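Local structure of Lmo2445 protein (Listeria monocytogenes EGD-e, 5HZL) at residues L51-T65 / V76-I90. The protein is of unknown function but is a secreted, internalin-like leucine-rich repeat protein that binds calcium ions. Numbering follows the deposited sequence.
Sequences LDTMTAIPLPSLGLT and VFTNAIELAIWSNNI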
loop_
_atom_site.group_PDB
_atom_site.type_symbol
_atom_site.label_atom_id
_atom_site.label_comp_id
_atom_site.label_asym_id
_atom_site.label_seq_id
_atom_site.Cartn_x
_atom_site.Cartn_y
_atom_site.Cartn_z
ATOM N N LEU A 51 14.967 26.992 -8.589
ATOM C CA LEU A 51 14.457 25.773 -7.943
ATOM C C LEU A 51 13.877 26.074 -6.551
ATOM O O LEU A 51 12.941 25.393 -6.100
ATOM C CB LEU A 51 15.518 24.672 -7.846
ATOM C CG LEU A 51 16.099 24.096 -9.138
ATOM C CD1 LEU A 51 17.012 22.919 -8.815
ATOM C CD2 LEU A 51 14.985 23.648 -10.066
ATOM N N ASP A 52 14.415 27.093 -5.878
ATOM C CA ASP A 52 13.920 27.475 -4.546
ATOM C C ASP A 52 12.509 28.114 -4.532
ATOM O O ASP A 52 11.875 28.181 -3.470
ATOM C CB ASP A 52 14.965 28.321 -3.801
ATOM C CG ASP A 52 16.210 27.500 -3.394
ATOM O OD1 ASP A 52 16.203 26.248 -3.559
ATOM O OD2 ASP A 52 17.191 28.094 -2.884
ATOM N N THR A 53 12.018 28.545 -5.700
ATOM C CA THR A 53 10.679 29.141 -5.822
ATOM C C THR A 53 9.589 28.071 -5.961
ATOM O O THR A 53 8.406 28.382 -5.897
ATOM C CB THR A 53 10.568 30.130 -7.016
ATOM O OG1 THR A 53 10.687 29.440 -8.275
ATOM C CG2 THR A 53 11.624 31.224 -6.908
HETATM N N MSE A 54 9.985 26.817 -6.147
HETATM C CA MSE A 54 9.020 25.728 -6.282
HETATM C C MSE A 54 8.612 25.187 -4.937
HETATM O O MSE A 54 9.429 24.634 -4.190
HETATM C CB MSE A 54 9.608 24.631 -7.152
HETATM C CG MSE A 54 9.730 25.144 -8.589
HETATM SE SE MSE A 54 10.614 23.793 -9.717
HETATM C CE MSE A 54 9.197 22.419 -9.826
ATOM N N THR A 55 7.338 25.386 -4.618
ATOM C CA THR A 55 6.716 24.905 -3.381
ATOM C C THR A 55 6.064 23.537 -3.583
ATOM O O THR A 55 5.665 22.896 -2.623
ATOM C CB THR A 55 5.590 25.852 -2.901
ATOM O OG1 THR A 55 4.608 25.997 -3.932
ATOM C CG2 THR A 55 6.134 27.219 -2.549
ATOM N N ALA A 56 5.955 23.117 -4.839
ATOM C CA ALA A 56 5.343 21.849 -5.201
ATOM C C ALA A 56 5.980 21.271 -6.466
ATOM O O ALA A 56 6.539 22.008 -7.288
ATOM C CB ALA A 56 3.848 22.048 -5.411
ATOM N N ILE A 57 5.900 19.948 -6.598
ATOM C CA ILE A 57 6.433 19.234 -7.764
ATOM C C ILE A 57 5.228 18.608 -8.478
ATOM O O ILE A 57 4.791 17.525 -8.114
ATOM C CB ILE A 57 7.459 18.138 -7.390
ATOM C CG1 ILE A 57 8.565 18.676 -6.464
ATOM C CG2 ILE A 57 8.047 17.524 -8.655
ATOM C CD1 ILE A 57 9.422 19.762 -7.057
ATOM N N PRO A 58 4.672 19.302 -9.486
ATOM C CA PRO A 58 3.518 18.777 -10.201
ATOM C C PRO A 58 3.889 17.883 -11.369
ATOM O O PRO A 58 4.133 18.368 -12.468
ATOM C CB PRO A 58 2.813 20.044 -10.685
ATOM C CG PRO A 58 3.921 20.998 -10.925
ATOM C CD PRO A 58 5.014 20.662 -9.946
ATOM N N LEU A 59 3.889 16.578 -11.114
ATOM C CA LEU A 59 4.193 15.567 -12.113
ATOM C C LEU A 59 3.087 14.523 -12.277
ATOM O O LEU A 59 3.393 13.355 -12.520
ATOM C CB LEU A 59 5.479 14.863 -11.716
ATOM C CG LEU A 59 6.730 15.721 -11.660
ATOM C CD1 LEU A 59 7.890 14.865 -11.201
ATOM C CD2 LEU A 59 7.024 16.320 -13.019
ATOM N N PRO A 60 1.796 14.920 -12.150
ATOM C CA PRO A 60 0.809 13.860 -12.314
ATOM C C PRO A 60 0.520 13.504 -13.749
ATOM O O PRO A 60 0.665 14.326 -14.630
ATOM C CB PRO A 60 -0.458 14.468 -11.716
ATOM C CG PRO A 60 -0.305 15.905 -11.987
ATOM C CD PRO A 60 1.151 16.190 -11.772
ATOM N N SER A 61 0.111 12.258 -13.935
ATOM C CA SER A 61 -0.319 11.707 -15.209
ATOM C C SER A 61 0.592 12.008 -16.372
ATOM O O SER A 61 0.161 12.611 -17.339
ATOM C CB SER A 61 -1.759 12.200 -15.480
ATOM O OG SER A 61 -2.364 11.544 -16.580
ATOM N N LEU A 62 1.847 11.572 -16.265
ATOM C CA LEU A 62 2.876 11.768 -17.328
ATOM C C LEU A 62 3.575 10.464 -17.752
ATOM O O LEU A 62 4.621 10.496 -18.392
ATOM C CB LEU A 62 3.942 12.784 -16.879
ATOM C CG LEU A 62 3.483 14.205 -16.552
ATOM C CD1 LEU A 62 4.602 14.995 -15.888
ATOM C CD2 LEU A 62 2.960 14.912 -17.788
ATOM N N GLY A 63 3.009 9.320 -17.398
ATOM C CA GLY A 63 3.617 8.054 -17.780
ATOM C C GLY A 63 4.989 7.758 -17.197
ATOM O O GLY A 63 5.688 6.877 -17.700
ATOM N N LEU A 64 5.346 8.462 -16.121
ATOM C CA LEU A 64 6.649 8.305 -15.484
ATOM C C LEU A 64 6.839 6.998 -14.692
ATOM O O LEU A 64 5.931 6.528 -14.017
ATOM C CB LEU A 64 6.901 9.480 -14.530
ATOM C CG LEU A 64 6.840 10.904 -15.079
ATOM C CD1 LEU A 64 6.970 11.918 -13.959
ATOM C CD2 LEU A 64 7.923 11.133 -16.102
ATOM N N THR A 65 8.046 6.445 -14.787
ATOM C CA THR A 65 8.452 5.249 -14.080
ATOM C C THR A 65 9.317 5.712 -12.918
ATOM O O THR A 65 9.611 6.889 -12.821
ATOM C CB THR A 65 9.311 4.343 -14.979
ATOM O OG1 THR A 65 10.482 5.052 -15.403
ATOM C CG2 THR A 65 8.537 3.910 -16.194
ATOM N N VAL A 76 18.330 19.807 -5.650
ATOM C CA VAL A 76 17.672 19.952 -4.367
ATOM C C VAL A 76 16.624 21.061 -4.483
ATOM O O VAL A 76 16.975 22.215 -4.750
ATOM C CB VAL A 76 18.694 20.336 -3.266
ATOM C CG1 VAL A 76 17.988 20.609 -1.940
ATOM C CG2 VAL A 76 19.751 19.251 -3.111
ATOM N N PHE A 77 15.350 20.706 -4.294
ATOM C CA PHE A 77 14.247 21.662 -4.330
ATOM C C PHE A 77 14.051 21.982 -2.858
ATOM O O PHE A 77 13.152 21.456 -2.225
ATOM C CB PHE A 77 13.006 21.018 -4.928
ATOM C CG PHE A 77 13.180 20.528 -6.338
ATOM C CD1 PHE A 77 13.758 19.285 -6.592
ATOM C CD2 PHE A 77 12.721 21.289 -7.420
ATOM C CE1 PHE A 77 13.903 18.825 -7.900
ATOM C CE2 PHE A 77 12.863 20.834 -8.727
ATOM C CZ PHE A 77 13.455 19.602 -8.969
ATOM N N THR A 78 14.913 22.844 -2.316
ATOM C CA THR A 78 14.907 23.195 -0.877
ATOM C C THR A 78 13.565 23.538 -0.236
ATOM O O THR A 78 13.419 23.316 0.946
ATOM C CB THR A 78 15.834 24.395 -0.532
ATOM O OG1 THR A 78 15.324 25.562 -1.163
ATOM C CG2 THR A 78 17.299 24.188 -0.969
ATOM N N ASN A 79 12.601 24.059 -0.996
ATOM C CA ASN A 79 11.278 24.460 -0.437
ATOM C C ASN A 79 10.034 23.734 -0.937
ATOM O O ASN A 79 8.916 24.139 -0.624
ATOM C CB ASN A 79 11.067 25.938 -0.724
ATOM C CG ASN A 79 12.149 26.783 -0.153
ATOM O OD1 ASN A 79 12.602 26.570 0.964
ATOM N ND2 ASN A 79 12.565 27.762 -0.915
ATOM N N ALA A 80 10.221 22.681 -1.715
ATOM C CA ALA A 80 9.098 21.946 -2.230
ATOM C C ALA A 80 8.499 21.141 -1.079
ATOM O O ALA A 80 9.159 20.269 -0.526
ATOM C CB ALA A 80 9.544 21.032 -3.361
ATOM N N ILE A 81 7.265 21.469 -0.701
ATOM C CA ILE A 81 6.582 20.760 0.381
ATOM C C ILE A 81 5.597 19.704 -0.108
ATOM O O ILE A 81 5.094 18.947 0.704
ATOM C CB ILE A 81 5.868 21.710 1.387
ATOM C CG1 ILE A 81 4.697 22.480 0.751
ATOM C CG2 ILE A 81 6.877 22.664 2.012
ATOM C CD1 ILE A 81 3.890 23.286 1.752
ATOM N N GLU A 82 5.344 19.644 -1.412
ATOM C CA GLU A 82 4.401 18.689 -1.974
ATOM C C GLU A 82 4.916 18.005 -3.230
ATOM O O GLU A 82 5.455 18.650 -4.113
ATOM C CB GLU A 82 3.107 19.426 -2.322
ATOM C CG GLU A 82 2.045 18.603 -3.053
ATOM C CD GLU A 82 0.801 19.417 -3.417
ATOM O OE1 GLU A 82 0.484 19.484 -4.632
ATOM O OE2 GLU A 82 0.168 20.025 -2.517
ATOM N N LEU A 83 4.724 16.692 -3.301
ATOM C CA LEU A 83 5.091 15.884 -4.457
ATOM C C LEU A 83 3.788 15.300 -5.032
ATOM O O LEU A 83 3.121 14.514 -4.357
ATOM C CB LEU A 83 6.021 14.748 -4.051
ATOM C CG LEU A 83 6.406 13.793 -5.181
ATOM C CD1 LEU A 83 7.046 14.540 -6.345
ATOM C CD2 LEU A 83 7.325 12.709 -4.648
ATOM N N ALA A 84 3.437 15.688 -6.254
ATOM C CA ALA A 84 2.236 15.222 -6.945
ATOM C C ALA A 84 2.638 14.265 -8.082
ATOM O O ALA A 84 3.095 14.720 -9.142
ATOM C CB ALA A 84 1.479 16.415 -7.503
ATOM N N ILE A 85 2.476 12.958 -7.862
ATOM C CA ILE A 85 2.844 11.943 -8.856
ATOM C C ILE A 85 1.738 10.938 -9.172
ATOM O O ILE A 85 2.013 9.837 -9.641
ATOM C CB ILE A 85 4.130 11.180 -8.433
ATOM C CG1 ILE A 85 3.964 10.567 -7.045
ATOM C CG2 ILE A 85 5.339 12.104 -8.447
ATOM C CD1 ILE A 85 5.153 9.765 -6.575
ATOM N N TRP A 86 0.491 11.332 -8.961
ATOM C CA TRP A 86 -0.644 10.445 -9.231
ATOM C C TRP A 86 -0.873 10.179 -10.723
ATOM O O TRP A 86 -0.550 11.010 -11.545
ATOM C CB TRP A 86 -1.920 10.963 -8.546
ATOM C CG TRP A 86 -2.260 12.424 -8.735
ATOM C CD1 TRP A 86 -1.875 13.458 -7.933
ATOM C CD2 TRP A 86 -3.080 12.997 -9.757
ATOM N NE1 TRP A 86 -2.383 14.642 -8.403
ATOM C CE2 TRP A 86 -3.134 14.392 -9.515
ATOM C CE3 TRP A 86 -3.765 12.474 -10.856
ATOM C CZ2 TRP A 86 -3.852 15.274 -10.333
ATOM C CZ3 TRP A 86 -4.488 13.357 -11.682
ATOM C CH2 TRP A 86 -4.522 14.741 -11.412
ATOM N N SER A 87 -1.432 9.007 -11.032
ATOM C CA SER A 87 -1.729 8.534 -12.398
ATOM C C SER A 87 -0.481 8.266 -13.283
ATOM O O SER A 87 -0.538 8.380 -14.506
ATOM C CB SER A 87 -2.766 9.421 -13.100
ATOM O OG SER A 87 -4.021 9.349 -12.450
ATOM N N ASN A 88 0.646 7.930 -12.646
ATOM C CA ASN A 88 1.898 7.587 -13.336
ATOM C C ASN A 88 2.014 6.077 -13.409
ATOM O O ASN A 88 1.062 5.395 -13.090
ATOM C CB ASN A 88 3.098 8.273 -12.672
ATOM C CG ASN A 88 3.267 9.714 -13.130
ATOM O OD1 ASN A 88 3.348 9.988 -14.328
ATOM N ND2 ASN A 88 3.375 10.629 -12.182
ATOM N N ASN A 89 3.153 5.553 -13.845
ATOM C CA ASN A 89 3.373 4.106 -13.993
ATOM C C ASN A 89 4.756 3.805 -13.400
ATOM O O ASN A 89 5.708 3.402 -14.077
ATOM C CB ASN A 89 3.315 3.796 -15.478
ATOM C CG ASN A 89 3.402 2.331 -15.765
ATOM O OD1 ASN A 89 2.993 1.495 -14.958
ATOM N ND2 ASN A 89 3.922 2.003 -16.925
ATOM N N ILE A 90 4.808 4.005 -12.099
ATOM C CA ILE A 90 6.029 3.947 -11.303
ATOM C C ILE A 90 6.768 2.647 -11.033
ATOM O O ILE A 90 7.944 2.558 -11.363
ATOM C CB ILE A 90 5.791 4.752 -9.975
ATOM C CG1 ILE A 90 5.538 6.225 -10.339
ATOM C CG2 ILE A 90 6.960 4.647 -8.998
ATOM C CD1 ILE A 90 5.151 7.118 -9.174
HETATM O O HOH W 1 0.558 7.670 -16.838
#
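Ile57 CB packs against Leu83 CD1 at 3.8 Å across the first two strands of the parallel sheet of a leucine-rich repeat domain, where strand 56-58 is an edge strand and helix 27-36 packs against Met54, Leu59 and Leu64. The axes of 56-58 and 82-84 run 4° apart in direction, and the ladder alternates: Ile57 N donates to Glu82 O, Ala84 N to Ile57 O, and Leu59 N to Ala84 O. Past the strands the chains stay in step, Ser61 N bonding to Trp86 O and Asn89 N to Leu64 O. At the other end, Asn79 ND2 lies 2.7 Å from Asp52 O, in the carbonyl plane and on a lone pair, while Thr78 OG1 donates to Asp52 OD1 from above the carboxylate plane; Gln48 NE2 also bonds to that oxygen.

Apolar contacts fill the buried side. Ile57 turns CG1 beside its own N (chi1 -51°), bringing CD1 over one face of the Phe77 ring, 4.0 Å from its centroid. Selenomethionine Met54 meets the ring edge instead, SE 3.8 Å from Phe77 CE2, a Met-aromatic contact. Nearer the surface, Pro60 CB sits over one face of the Trp86 six-membered ring, 3.6 Å from its centroid.

Buried Asn88 sits where the leucine-rich repeat consensus has its asparagine, and its bonds to the preceding repeat are consistent with an asparagine ladder. ND2 reaches Leu59 O at 2.7 Å and also donates to Ile85 O. OD1 receives Leu62 N at 2.9 Å and Leu64 N at 3.1 Å, the two donors arriving from opposite faces of its plane.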